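Local coordinates for putative chemotaxis protein (Desulfovibrio vulgaris str. Hildenborough, PDB 3H4Y) that probably acts in chemotaxis as a CheX-type phosphatase that removes the phosphoryl group from the response regulator CheY, at residues A105-A108 and V113-G116; K11-A16 and P136-P141; S61-K66 and H127-V132. All blocks are in the same frame, centred on the assembly; numbering follows the deposited sequence.

Interaction 1: A105-A108 and V113-G116; sequences AGLA and VFQG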
ATOM      1  N   ALA A 105       6.253  17.687  -3.917  1.00  8.73           N
ATOM      2  CA  ALA A 105       6.835  18.940  -4.443  1.00  9.47           C
ATOM      3  C   ALA A 105       6.956  19.938  -3.308  1.00  9.12           C
ATOM      4  O   ALA A 105       7.976  20.635  -3.182  1.00 10.67           O
ATOM      5  CB  ALA A 105       5.978  19.521  -5.586  1.00  9.26           C
ATOM      6  N   GLY A 106       5.920  20.052  -2.491  1.00  8.90           N
ATOM      7  CA  GLY A 106       5.939  20.948  -1.330  1.00 10.20           C
ATOM      8  C   GLY A 106       6.952  20.544  -0.260  1.00  9.78           C
ATOM      9  O   GLY A 106       7.674  21.390   0.279  1.00 10.36           O
ATOM     10  N   LEU A 107       7.000  19.250   0.056  1.00  8.77           N
ATOM     11  CA  LEU A 107       7.974  18.708   1.025  1.00  8.27           C
ATOM     12  C   LEU A 107       9.399  18.996   0.548  1.00  9.41           C
ATOM     13  O   LEU A 107      10.271  19.343   1.354  1.00 10.72           O
ATOM     14  CB  LEU A 107       7.773  17.208   1.232  1.00  8.05           C
ATOM     15  CG  LEU A 107       6.515  16.852   1.998  1.00 11.21           C
ATOM     16  CD1 LEU A 107       6.225  15.369   1.785  1.00 12.19           C
ATOM     17  CD2 LEU A 107       6.596  17.191   3.480  1.00 13.97           C
ATOM     18  N   ALA A 108       9.653  18.866  -0.754  1.00  9.57           N
ATOM     19  CA  ALA A 108      10.999  19.113  -1.308  1.00 11.01           C
ATOM     20  C   ALA A 108      11.407  20.579  -1.141  1.00 13.88           C
ATOM     21  O   ALA A 108      12.588  20.868  -0.849  1.00 12.72           O
ATOM     22  CB  ALA A 108      11.078  18.675  -2.776  1.00 13.28           C
ATOM     23  N   VAL A 113      13.273  15.622   0.317  1.00 11.57           N
ATOM     24  CA  VAL A 113      13.090  15.076  -1.024  1.00 12.48           C
ATOM     25  C   VAL A 113      12.737  13.600  -0.971  1.00  9.97           C
ATOM     26  O   VAL A 113      13.501  12.784  -0.444  1.00 12.23           O
ATOM     27  CB  VAL A 113      14.357  15.215  -1.831  1.00 12.79           C
ATOM     28  CG1 VAL A 113      14.159  14.647  -3.211  1.00 18.11           C
ATOM     29  CG2 VAL A 113      14.760  16.720  -1.905  1.00 15.59           C
ATOM     30  N   PHE A 114      11.551  13.299  -1.520  1.00  9.94           N
ATOM     31  CA  PHE A 114      11.028  11.942  -1.640  1.00  9.22           C
ATOM     32  C   PHE A 114      10.660  11.635  -3.069  1.00 11.12           C
ATOM     33  O   PHE A 114      10.050  12.479  -3.747  1.00 10.66           O
ATOM     34  CB  PHE A 114       9.737  11.799  -0.858  1.00  9.72           C
ATOM     35  CG  PHE A 114       9.872  11.876   0.630  1.00 10.78           C
ATOM     36  CD1 PHE A 114      10.271  10.757   1.373  1.00  9.86           C
ATOM     37  CD2 PHE A 114       9.541  13.042   1.292  1.00 13.65           C
ATOM     38  CE1 PHE A 114      10.330  10.809   2.734  1.00 10.53           C
ATOM     39  CE2 PHE A 114       9.625  13.129   2.686  1.00 13.03           C
ATOM     40  CZ  PHE A 114      10.016  12.023   3.419  1.00  9.34           C
ATOM     41  N   GLN A 115      10.970  10.417  -3.482  1.00 11.50           N
ATOM     42  CA  GLN A 115      10.442   9.800  -4.682  1.00 11.57           C
ATOM     43  C   GLN A 115       9.175   9.022  -4.284  1.00  9.86           C
ATOM     44  O   GLN A 115       9.005   8.629  -3.127  1.00  9.54           O
ATOM     45  CB  GLN A 115      11.483   8.852  -5.273  1.00 11.82           C
ATOM     46  CG  GLN A 115      12.662   9.580  -6.021  1.00 18.04           C
ATOM     47  CD  GLN A 115      13.581  10.479  -5.149  1.00 26.99           C
ATOM     48  OE1 GLN A 115      14.350   9.991  -4.313  1.00 26.76           O
ATOM     49  NE2 GLN A 115      13.546  11.797  -5.407  1.00 23.51           N
ATOM     50  N   GLY A 116       8.247   8.875  -5.213  1.00 10.47           N
ATOM     51  CA  GLY A 116       7.013   8.160  -4.946  1.00  9.95           C
ATOM     52  C   GLY A 116       6.775   7.004  -5.908  1.00  9.59           C
ATOM     53  O   GLY A 116       7.049   7.097  -7.100  1.00 10.76           O
TER
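Leu107 and Phe114 meet across the turn that leads from the end of a long helix into strand 114-124, outermost in the six-stranded sheet of its own chain, and the way their side chains are set against each other shows how a few apolar atoms can close a short helix-to-strand connection. The leucine reaches out with one branch alone: CD1 lies 4.1 Å from CD2 of Phe114 and 4.2 Å from CE2 of the same ring, so the methyl group addresses one side bond of the phenyl group at a slant. In both residues CG stands opposite the carbonyl carbon and next to the backbone N (chi1 -71° in Leu107, -68° in Phe114). For Phe114 this matters, because its CB does not aim at the helix, and the ring has to swing round before CD2 can reach the leucine methyl.

A looser pair lies nearer the turn. CB of Ala108 is 4.3 Å from CG2 of Val113, and here the backbones are also at their closest, with the CA atoms of Ala108 and Val113 4.6 Å apart. Val113 is solvent-exposed and its CB is directed away from the helix, yet the CG2 methyl still reaches the alanine, whereas Leu107 and Phe114 are both buried. The contact thus has a covered inner pair and a more open outer one, held together by van der Waals packing.

The inner pair belongs to the core between helices and sheet. Phe153 of strand 147-155 touches both Leu107 and Phe114, Pro12 and Phe13 of helix 10-25 pack on the leucine, and Ile52 of strand 47-54 packs on the phenylalanine. Arg104 of helix 84-109 adds a polar tie, its NH1 hydrogen-bonded to Phe114 O.

Interaction 2: K11-A16 and P136-P141; sequences KPFIAA and PIMAIP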
ATOM      1  N   LYS A  11       0.956  21.069   6.058  1.00 10.54           N
ATOM      2  CA  LYS A  11       0.681  22.114   5.071  1.00 11.29           C
ATOM      3  C   LYS A  11       0.683  21.669   3.615  1.00 11.80           C
ATOM      4  O   LYS A  11      -0.312  21.891   2.915  1.00 10.82           O
ATOM      5  CB  LYS A  11       1.566  23.363   5.285  1.00 11.91           C
ATOM      6  CG  LYS A  11       1.260  24.079   6.604  1.00 19.80           C
ATOM      7  CD  LYS A  11       2.100  25.350   6.765  1.00 21.16           C
ATOM      8  CE  LYS A  11       1.837  26.034   8.109  1.00 27.81           C
ATOM      9  NZ  LYS A  11       2.831  27.127   8.386  1.00 31.29           N
ATOM     10  N   PRO A  12       1.773  21.019   3.151  1.00 10.99           N
ATOM     11  CA  PRO A  12       1.779  20.555   1.751  1.00 10.71           C
ATOM     12  C   PRO A  12       0.674  19.512   1.458  1.00 10.53           C
ATOM     13  O   PRO A  12       0.162  19.434   0.330  1.00  9.95           O
ATOM     14  CB  PRO A  12       3.208  20.015   1.561  1.00 11.51           C
ATOM     15  CG  PRO A  12       3.751  19.808   2.942  1.00 13.39           C
ATOM     16  CD  PRO A  12       3.065  20.752   3.834  1.00  9.71           C
ATOM     17  N   PHE A  13       0.316  18.705   2.452  1.00  9.90           N
ATOM     18  CA  PHE A  13      -0.780  17.734   2.280  1.00 10.71           C
ATOM     19  C   PHE A  13      -2.141  18.364   2.180  1.00 11.01           C
ATOM     20  O   PHE A  13      -2.978  17.928   1.375  1.00 10.43           O
ATOM     21  CB  PHE A  13      -0.706  16.643   3.363  1.00 11.72           C
ATOM     22  CG  PHE A  13       0.378  15.652   3.093  1.00 10.12           C
ATOM     23  CD1 PHE A  13       0.167  14.608   2.191  1.00 10.52           C
ATOM     24  CD2 PHE A  13       1.649  15.801   3.656  1.00 11.48           C
ATOM     25  CE1 PHE A  13       1.181  13.736   1.880  1.00 10.07           C
ATOM     26  CE2 PHE A  13       2.664  14.913   3.345  1.00  9.45           C
ATOM     27  CZ  PHE A  13       2.413  13.873   2.441  1.00 11.74           C
ATOM     28  N   ILE A  14      -2.384  19.378   3.004  1.00 10.78           N
ATOM     29  CA  ILE A  14      -3.670  20.065   2.926  1.00  9.79           C
ATOM     30  C   ILE A  14      -3.774  20.791   1.582  1.00 10.58           C
ATOM     31  O   ILE A  14      -4.776  20.677   0.890  1.00 11.25           O
ATOM     32  CB  ILE A  14      -3.846  21.015   4.122  1.00 11.01           C
ATOM     33  CG1 ILE A  14      -4.006  20.207   5.402  1.00 12.39           C
ATOM     34  CG2 ILE A  14      -5.066  21.959   3.896  1.00 14.79           C
ATOM     35  CD1 ILE A  14      -3.847  21.068   6.679  1.00 15.09           C
ATOM     36  N   ALA A  15      -2.723  21.518   1.193  1.00  9.74           N
ATOM     37  CA  ALA A  15      -2.730  22.228  -0.058  1.00 10.07           C
ATOM     38  C   ALA A  15      -2.934  21.291  -1.244  1.00 10.02           C
ATOM     39  O   ALA A  15      -3.768  21.554  -2.140  1.00 11.98           O
ATOM     40  CB  ALA A  15      -1.411  23.033  -0.230  1.00  9.95           C
ATOM     41  N   ALA A  16      -2.182  20.190  -1.251  1.00 10.46           N
ATOM     42  CA  ALA A  16      -2.276  19.164  -2.319  1.00  9.75           C
ATOM     43  C   ALA A  16      -3.670  18.547  -2.411  1.00 10.31           C
ATOM     44  O   ALA A  16      -4.252  18.429  -3.493  1.00 10.15           O
ATOM     45  CB  ALA A  16      -1.232  18.085  -2.103  1.00 10.50           C
ATOM     46  N   PRO A 136       5.994   8.220  14.482  1.00 13.47           N
ATOM     47  CA  PRO A 136       4.570   8.481  14.572  1.00 13.58           C
ATOM     48  C   PRO A 136       4.068   8.757  13.156  1.00 11.34           C
ATOM     49  O   PRO A 136       4.823   9.201  12.281  1.00 13.64           O
ATOM     50  CB  PRO A 136       4.486   9.773  15.389  1.00 14.19           C
ATOM     51  CG  PRO A 136       5.821   9.972  15.989  1.00 19.25           C
ATOM     52  CD  PRO A 136       6.790   9.277  15.124  1.00 17.95           C
ATOM     53  N   ILE A 137       2.784   8.557  12.970  1.00  9.68           N
ATOM     54  CA  ILE A 137       2.146   8.723  11.667  1.00 10.55           C
ATOM     55  C   ILE A 137       1.255   9.964  11.714  1.00 10.42           C
ATOM     56  O   ILE A 137       0.506  10.116  12.660  1.00 12.26           O
ATOM     57  CB  ILE A 137       1.314   7.470  11.373  1.00  9.83           C
ATOM     58  CG1 ILE A 137       2.233   6.259  11.137  1.00  9.93           C
ATOM     59  CG2 ILE A 137       0.402   7.674  10.120  1.00 10.73           C
ATOM     60  CD1 ILE A 137       1.500   4.906  11.368  1.00 15.43           C
HETATM   61  N   MSE A 138       1.364  10.831  10.713  1.00 10.24           N
HETATM   62  CA  MSE A 138       0.495  12.028  10.563  1.00 10.78           C
HETATM   63  C   MSE A 138      -0.822  11.589   9.926  1.00  9.94           C
HETATM   64  O   MSE A 138      -0.838  10.805   8.960  1.00 11.71           O
HETATM   65  CB  MSE A 138       1.134  13.094   9.658  1.00 12.77           C
HETATM   66  CG  MSE A 138       0.315  14.401   9.496  1.00 14.02           C
HETATM   67 SE   MSE A 138       0.708  15.248   7.769  0.75 15.17          SE
HETATM   68  CE  MSE A 138      -0.355  14.085   6.640  1.00 23.05           C
ATOM     69  N   ALA A 139      -1.932  12.068  10.475  1.00  9.95           N
ATOM     70  CA  ALA A 139      -3.228  11.875   9.863  1.00  9.89           C
ATOM     71  C   ALA A 139      -3.977  13.195   9.826  1.00 11.64           C
ATOM     72  O   ALA A 139      -3.876  14.009  10.754  1.00 11.91           O
ATOM     73  CB  ALA A 139      -4.026  10.857  10.607  1.00 10.36           C
ATOM     74  N   ILE A 140      -4.727  13.404   8.742  1.00 10.47           N
ATOM     75  CA  ILE A 140      -5.562  14.607   8.590  1.00  9.84           C
ATOM     76  C   ILE A 140      -6.905  14.122   8.067  1.00  9.55           C
ATOM     77  O   ILE A 140      -6.986  13.570   6.944  1.00  9.50           O
ATOM     78  CB  ILE A 140      -4.979  15.668   7.614  1.00  9.69           C
ATOM     79  CG1 ILE A 140      -3.508  15.997   7.905  1.00 11.50           C
ATOM     80  CG2 ILE A 140      -5.868  16.976   7.603  1.00 11.59           C
ATOM     81  CD1 ILE A 140      -2.822  16.687   6.743  1.00 14.20           C
ATOM     82  N   PRO A 141      -7.950  14.278   8.889  1.00  8.97           N
ATOM     83  CA  PRO A 141      -9.271  13.969   8.354  1.00 10.21           C
ATOM     84  C   PRO A 141      -9.751  15.121   7.455  1.00 10.16           C
ATOM     85  O   PRO A 141      -9.431  16.289   7.695  1.00  9.49           O
ATOM     86  CB  PRO A 141     -10.133  13.880   9.598  1.00 13.09           C
ATOM     87  CG  PRO A 141      -9.490  14.855  10.584  1.00 14.81           C
ATOM     88  CD  PRO A 141      -7.992  14.816  10.265  1.00  7.81           C
TER
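Phe13 and Met138 make the Met-aromatic part of this helix-on-sheet contact. The methionine is present as selenomethionine, whose CE lies over one face of the phenyl ring, 3.9 Å from CG of Phe13. Its SE is 5.1 Å from the ring centroid and 43° off the normal, an oblique approach in which the methyl group meets the ring more squarely than the selenium does. The side chain runs out from the strand with CG opposite the backbone N, then bends at chi3 (77°) to bring CE over the ring.

The remaining contacts are purely aliphatic and converge on one methyl group. Ile140 CD1 is 3.9 Å from CG1 of Ile14 and 4.0 Å from CB of Phe13, and thus bridges two consecutive helix residues; the two isoleucine side chains cross at about a right angle.

The axes of helix 11-16 and strand 137-141 come within 10.1 Å at an angle of 34°, and Met138 and Ile140 both face the helix across that layer. Phe153 and Val151 of strand 147-155 also pack on Phe13, while Ala103 and Leu107 of helix 84-109 also touch Phe13.

Interaction 3: S61-K66 and H127-V132; sequences SVTFTK and HTISHV
A chi1 of 60° places Ser61 OG between its own backbone N and carbonyl carbon, while in His131 a chi1 of -51° swings the imidazole to the side of its backbone N, and the two groups meet. Here strand 127-131, which forms a two-stranded antiparallel sheet with strand 42-44, packs against the face of the six-stranded antiparallel sheet of the CheX family fold. Strands 61-64 and 127-131 are not ladder partners: their axes lie 9.0 Å apart at 162°, and side chains fill the gap. Thr128 to His131 also join an antiparallel ladder with a strand of the second subunit.

Ser61 OG and His131 NE2 form a hydrogen bond of 2.8 Å, the oxygen meeting the imidazole rim close to the plane of the ring. The other ring nitrogen, ND1, is bonded to Ser120 OG of the second subunit, so the imidazole is gripped at both nitrogens and its rotation is fixed.

Beside this polar link, the Thr63 and Ile129 side chains run alongside one another, pointing opposite ways. The threonine hydroxyl is hydrogen-bonded to Ser47 OG, which in turn bonds His127 NE2, giving this buried region a small polar network. The contact ends on a carbon-to-oxygen touch, Ile129 CG1 lying 3.6 Å from Thr63 OG1.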
ATOM      1  N   SER A  61      -0.992   7.725   2.289  1.00  9.84           N
ATOM      2  CA  SER A  61      -2.210   7.001   1.978  1.00  8.76           C
ATOM      3  C   SER A  61      -3.423   7.941   2.083  1.00 10.02           C
ATOM      4  O   SER A  61      -3.374   8.962   2.755  1.00  9.20           O
ATOM      5  CB  SER A  61      -2.403   5.801   2.898  1.00  9.55           C
ATOM      6  OG  SER A  61      -2.484   6.177   4.251  1.00 10.49           O
ATOM      7  N   VAL A  62      -4.504   7.555   1.400  1.00  9.49           N
ATOM      8  CA  VAL A  62      -5.796   8.242   1.467  1.00  8.81           C
ATOM      9  C   VAL A  62      -6.856   7.149   1.620  1.00  7.69           C
ATOM     10  O   VAL A  62      -6.868   6.193   0.835  1.00  8.99           O
ATOM     11  CB  VAL A  62      -6.076   9.078   0.206  1.00  9.60           C
ATOM     12  CG1 VAL A  62      -7.311  10.001   0.436  1.00 11.52           C
ATOM     13  CG2 VAL A  62      -4.873   9.948  -0.123  1.00 11.11           C
ATOM     14  N   THR A  63      -7.722   7.285   2.620  1.00  8.44           N
ATOM     15  CA  THR A  63      -8.752   6.305   2.956  1.00  6.44           C
ATOM     16  C   THR A  63     -10.101   7.011   2.985  1.00  7.77           C
ATOM     17  O   THR A  63     -10.313   7.952   3.749  1.00  9.05           O
ATOM     18  CB  THR A  63      -8.458   5.672   4.324  1.00  7.56           C
ATOM     19  OG1 THR A  63      -7.200   4.969   4.238  1.00  8.62           O
ATOM     20  CG2 THR A  63      -9.591   4.763   4.788  1.00  9.17           C
ATOM     21  N   PHE A  64     -11.005   6.523   2.160  1.00  8.21           N
ATOM     22  CA  PHE A  64     -12.301   7.126   1.961  1.00  8.88           C
ATOM     23  C   PHE A  64     -13.429   6.260   2.504  1.00  9.38           C
ATOM     24  O   PHE A  64     -13.394   5.029   2.376  1.00 10.02           O
ATOM     25  CB  PHE A  64     -12.587   7.246   0.445  1.00  9.32           C
ATOM     26  CG  PHE A  64     -11.720   8.212  -0.322  1.00  9.19           C
ATOM     27  CD1 PHE A  64     -10.504   7.809  -0.873  1.00 12.44           C
ATOM     28  CD2 PHE A  64     -12.138   9.513  -0.523  1.00  9.88           C
ATOM     29  CE1 PHE A  64      -9.725   8.750  -1.608  1.00 14.13           C
ATOM     30  CE2 PHE A  64     -11.362  10.443  -1.262  1.00 14.63           C
ATOM     31  CZ  PHE A  64     -10.157  10.057  -1.751  1.00 13.92           C
ATOM     32  N   THR A  65     -14.482   6.904   3.016  1.00 10.12           N
ATOM     33  CA  THR A  65     -15.752   6.226   3.219  1.00  9.26           C
ATOM     34  C   THR A  65     -16.353   5.968   1.832  1.00 10.53           C
ATOM     35  O   THR A  65     -16.080   6.664   0.841  1.00  8.48           O
ATOM     36  CB  THR A  65     -16.771   7.003   4.078  1.00 10.62           C
ATOM     37  OG1 THR A  65     -17.205   8.169   3.388  1.00 12.46           O
ATOM     38  CG2 THR A  65     -16.169   7.367   5.444  1.00 11.72           C
ATOM     39  N   LYS A  66     -17.174   4.941   1.759  1.00  9.50           N
ATOM     40  CA  LYS A  66     -17.786   4.566   0.501  1.00 11.05           C
ATOM     41  C   LYS A  66     -18.573   5.733  -0.151  1.00  9.96           C
ATOM     42  O   LYS A  66     -18.443   6.014  -1.370  1.00 10.28           O
ATOM     43  CB  LYS A  66     -18.683   3.335   0.733  1.00 12.16           C
ATOM     44  CG  LYS A  66     -19.322   2.833  -0.520  1.00 20.22           C
ATOM     45  CD  LYS A  66     -20.296   1.680  -0.215  1.00 26.60           C
ATOM     46  CE  LYS A  66     -19.612   0.520   0.503  1.00 30.16           C
ATOM     47  NZ  LYS A  66     -20.540  -0.651   0.658  1.00 33.64           N
ATOM     48  N   HIS A 127     -12.116  -1.908   6.006  1.00  9.26           N
ATOM     49  CA  HIS A 127     -10.731  -2.358   6.066  1.00  7.97           C
ATOM     50  C   HIS A 127      -9.893  -1.311   6.833  1.00  8.05           C
ATOM     51  O   HIS A 127     -10.298  -0.178   7.015  1.00  8.43           O
ATOM     52  CB  HIS A 127     -10.156  -2.620   4.654  1.00  8.69           C
ATOM     53  CG  HIS A 127      -9.883  -1.368   3.858  1.00  7.05           C
ATOM     54  ND1 HIS A 127     -10.728  -0.939   2.858  1.00  7.36           N
ATOM     55  CD2 HIS A 127      -8.876  -0.462   3.915  1.00  9.37           C
ATOM     56  CE1 HIS A 127     -10.248   0.186   2.336  1.00  9.12           C
ATOM     57  NE2 HIS A 127      -9.123   0.491   2.953  1.00 10.97           N
ATOM     58  N   THR A 128      -8.726  -1.727   7.287  1.00  8.75           N
ATOM     59  CA  THR A 128      -7.782  -0.827   7.948  1.00  9.71           C
ATOM     60  C   THR A 128      -6.452  -0.761   7.224  1.00  9.95           C
ATOM     61  O   THR A 128      -6.023  -1.734   6.577  1.00  8.38           O
ATOM     62  CB  THR A 128      -7.542  -1.254   9.412  1.00  9.88           C
ATOM     63  OG1 THR A 128      -7.003  -2.588   9.457  1.00 11.08           O
ATOM     64  CG2 THR A 128      -8.881  -1.167  10.226  1.00 12.21           C
ATOM     65  N   ILE A 129      -5.844   0.414   7.312  1.00  8.73           N
ATOM     66  CA  ILE A 129      -4.513   0.696   6.782  1.00 10.04           C
ATOM     67  C   ILE A 129      -3.617   1.011   7.958  1.00  8.87           C
ATOM     68  O   ILE A 129      -3.863   1.990   8.682  1.00 10.07           O
ATOM     69  CB  ILE A 129      -4.505   1.926   5.842  1.00  9.59           C
ATOM     70  CG1 ILE A 129      -5.522   1.834   4.704  1.00 12.26           C
ATOM     71  CG2 ILE A 129      -3.073   2.164   5.303  1.00 11.75           C
ATOM     72  CD1 ILE A 129      -5.327   0.586   3.769  1.00 10.54           C
ATOM     73  N   SER A 130      -2.545   0.228   8.113  1.00  8.28           N
ATOM     74  CA  SER A 130      -1.632   0.394   9.240  1.00  7.77           C
ATOM     75  C   SER A 130      -0.217   0.494   8.709  1.00  8.15           C
ATOM     76  O   SER A 130       0.413  -0.509   8.404  1.00  9.45           O
ATOM     77  CB  SER A 130      -1.743  -0.773  10.228  1.00  8.65           C
ATOM     78  OG  SER A 130      -3.056  -0.887  10.732  1.00  8.91           O
ATOM     79  N   HIS A 131       0.277   1.711   8.572  1.00  9.75           N
ATOM     80  CA  HIS A 131       1.680   1.852   8.217  1.00  9.89           C
ATOM     81  C   HIS A 131       2.565   1.338   9.359  1.00 10.26           C
ATOM     82  O   HIS A 131       2.306   1.585  10.540  1.00 10.20           O
ATOM     83  CB  HIS A 131       2.028   3.292   7.843  1.00 10.31           C
ATOM     84  CG  HIS A 131       1.117   3.869   6.822  1.00  9.19           C
ATOM     85  ND1 HIS A 131       0.948   3.298   5.583  1.00 12.22           N
ATOM     86  CD2 HIS A 131       0.261   4.917   6.883  1.00  9.81           C
ATOM     87  CE1 HIS A 131       0.057   4.004   4.906  1.00 10.25           C
ATOM     88  NE2 HIS A 131      -0.369   5.001   5.674  1.00 10.41           N
ATOM     89  N   VAL A 132       3.570   0.552   8.988  1.00 10.55           N
ATOM     90  CA  VAL A 132       4.492  -0.107   9.914  1.00 11.21           C
ATOM     91  C   VAL A 132       5.798   0.665   9.827  1.00 12.10           C
ATOM     92  O   VAL A 132       6.567   0.565   8.848  1.00 14.59           O
ATOM     93  CB  VAL A 132       4.675  -1.611   9.523  1.00 12.24           C
ATOM     94  CG1 VAL A 132       5.760  -2.303  10.396  1.00 14.51           C
ATOM     95  CG2 VAL A 132       3.351  -2.356   9.646  1.00 13.62           C
TER

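From the N terminus, helix 10-25 comes first, and its loop is closed last, when strand 137-144 returns to it in interaction 2. Within that span strand 58-64 opens a second loop, which strand 127-131 closes in interaction 3. Inside both lies interaction 1, a short local closure between helix 84-109 and strand 114-124. The three loops are therefore nested without crossing. Interactions 1 and 2 join on the helical side of the main sheet, Leu107 packing on Pro12 and Phe13. Interaction 3 lies across the chain's centre from interaction 1, though both touch the second subunit, and meets interaction 2 where Ile137 CD1 approaches His131 O.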